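Local atomic coordinates of putative uncharacterized protein TTHA0988 (Thermus thermophilus, PDB entry 3OEP), a protein that is of unknown function, a KipI-KipA homologue with cyclophilin-like domains that was once taken for an allophanate hydrolase; it possibly binds ATP and has hydrolase activity. Residues A[413-418]-A[481-486]. Numbering follows the deposited sequence.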
loop_
_atom_site.group_PDB
_atom_site.type_symbol
_atom_site.label_atom_id
_atom_site.label_comp_id
_atom_site.label_asym_id
_atom_site.label_seq_id
_atom_site.Cartn_x
_atom_site.Cartn_y
_atom_site.Cartn_z
ATOM N N PHE A 413 16.607 -12.963 13.641
ATOM C CA PHE A 413 16.211 -13.071 12.253
ATOM C C PHE A 413 17.160 -12.209 11.428
ATOM O O PHE A 413 17.931 -11.413 11.973
ATOM C CB PHE A 413 14.764 -12.617 12.068
ATOM C CG PHE A 413 13.757 -13.590 12.607
ATOM C CD1 PHE A 413 13.527 -13.689 13.974
ATOM C CD2 PHE A 413 13.059 -14.424 11.752
ATOM C CE1 PHE A 413 12.601 -14.603 14.472
ATOM C CE2 PHE A 413 12.136 -15.339 12.244
ATOM C CZ PHE A 413 11.910 -15.428 13.608
ATOM N N ARG A 414 17.109 -12.390 10.118
ATOM C CA ARG A 414 17.957 -11.664 9.190
ATOM C C ARG A 414 17.090 -11.198 8.026
ATOM O O ARG A 414 16.245 -11.950 7.546
ATOM C CB ARG A 414 19.070 -12.593 8.691
ATOM C CG ARG A 414 20.191 -11.910 7.940
ATOM C CD ARG A 414 21.348 -12.881 7.693
ATOM N NE ARG A 414 21.006 -13.921 6.716
ATOM C CZ ARG A 414 20.725 -15.195 6.993
ATOM N NH1 ARG A 414 20.432 -16.022 5.999
ATOM N NH2 ARG A 414 20.735 -15.661 8.239
ATOM N N VAL A 415 17.290 -9.961 7.574
ATOM C CA VAL A 415 16.504 -9.430 6.462
ATOM C C VAL A 415 16.945 -10.107 5.160
ATOM O O VAL A 415 18.126 -10.122 4.837
ATOM C CB VAL A 415 16.681 -7.908 6.315
ATOM C CG1 VAL A 415 15.973 -7.394 5.053
ATOM C CG2 VAL A 415 16.159 -7.182 7.555
ATOM N N ALA A 416 15.994 -10.684 4.433
ATOM C CA ALA A 416 16.264 -11.287 3.126
ATOM C C ALA A 416 16.067 -10.265 2.011
ATOM O O ALA A 416 16.878 -10.169 1.087
ATOM C CB ALA A 416 15.362 -12.487 2.901
ATOM N N ARG A 417 14.970 -9.518 2.111
ATOM C CA ARG A 417 14.596 -8.501 1.138
ATOM C C ARG A 417 13.784 -7.431 1.853
ATOM O O ARG A 417 13.066 -7.729 2.812
ATOM C CB ARG A 417 13.766 -9.123 0.011
ATOM N N ALA A 418 13.911 -6.186 1.401
ATOM C CA ALA A 418 13.213 -5.066 2.026
ATOM C C ALA A 418 12.822 -4.040 0.982
ATOM O O ALA A 418 13.663 -3.591 0.202
ATOM C CB ALA A 418 14.086 -4.411 3.078
ATOM N N GLY A 481 11.994 1.111 7.635
ATOM C CA GLY A 481 12.191 2.015 6.507
ATOM C C GLY A 481 13.645 2.098 6.058
ATOM O O GLY A 481 13.931 2.604 4.975
ATOM N N GLN A 482 14.563 1.608 6.894
ATOM C CA GLN A 482 15.993 1.626 6.601
ATOM C C GLN A 482 16.575 0.212 6.519
ATOM O O GLN A 482 17.796 0.039 6.526
ATOM C CB GLN A 482 16.720 2.429 7.678
ATOM C CG GLN A 482 16.309 3.902 7.716
ATOM C CD GLN A 482 16.693 4.651 6.455
ATOM O OE1 GLN A 482 17.558 4.209 5.690
ATOM N NE2 GLN A 482 16.075 5.810 6.244
ATOM N N ALA A 483 15.699 -0.785 6.410
ATOM C CA ALA A 483 16.128 -2.180 6.341
ATOM C C ALA A 483 16.804 -2.473 5.004
ATOM O O ALA A 483 16.438 -1.903 3.970
ATOM C CB ALA A 483 14.935 -3.110 6.538
ATOM N N ARG A 484 17.804 -3.345 5.047
ATOM C CA ARG A 484 18.440 -3.875 3.850
ATOM C C ARG A 484 18.840 -5.326 4.109
ATOM O O ARG A 484 18.949 -5.738 5.266
ATOM C CB ARG A 484 19.654 -3.028 3.470
ATOM C CG ARG A 484 20.648 -2.792 4.583
ATOM C CD ARG A 484 21.683 -1.737 4.172
ATOM N NE ARG A 484 22.516 -2.179 3.050
ATOM C CZ ARG A 484 23.295 -1.387 2.315
ATOM N NH1 ARG A 484 23.358 -0.074 2.549
ATOM N NH2 ARG A 484 24.017 -1.910 1.324
ATOM N N PRO A 485 19.043 -6.115 3.036
ATOM C CA PRO A 485 19.431 -7.513 3.209
ATOM C C PRO A 485 20.628 -7.690 4.136
ATOM O O PRO A 485 21.611 -6.956 4.014
ATOM C CB PRO A 485 19.788 -7.953 1.784
ATOM C CG PRO A 485 18.942 -7.109 0.923
ATOM C CD PRO A 485 18.897 -5.766 1.610
ATOM N N GLY A 486 20.528 -8.636 5.069
ATOM C CA GLY A 486 21.634 -8.954 5.970
ATOM C C GLY A 486 21.553 -8.320 7.344
ATOM O O GLY A 486 22.258 -8.751 8.263
#
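Gly486 N donates to Val415 O across 2.8 Å in the backbone link between the two segments, whose touching parts run 136° apart. The bond is nearly straight, with 165° at the hydrogen. The same carbonyl oxygen also receives a CA-H...O contact from Pro485, 3.3 Å from its CA, so successive residues of 481-486 close on one acceptor. Gly486 has a positive phi, a backbone conformation that glycine takes readily, and its own O meets the methylene Arg414 CG at 3.8 Å. Val415 leans on Arg484 O, which sits 3.3 Å from Val415 CB and 3.4 Å from Val415 CG1; the latter branch gets there because it stands anti to the backbone N (chi1 174°).

The contact illustrates how the loop leading into a strand can already be bonded to that strand's neighbour. Within the cyclophilin-like carboxyltransferase A and B family region, the loop follows helix 477-480 and leads into strand 488-492, which pairs antiparallel with strand 413-418; backbone hydrogen bonds join Val415 to Val487 and Phe413 to Ile489.

Around the corner at Ala416, the chain carries a second point of packing: Ala418 CB and Ala483 CB meet methyl to methyl at 3.8 Å, while Ala483 O approaches Ala418 CB from the backbone. The proline ring of Pro485 rests its CB and CG against Ala416 O. Arg484 directs its guanidinium elsewhere, its NH1 bonding to Gly329 O, and Arg414 NH1 binds a glycerol probably left from crystallisation.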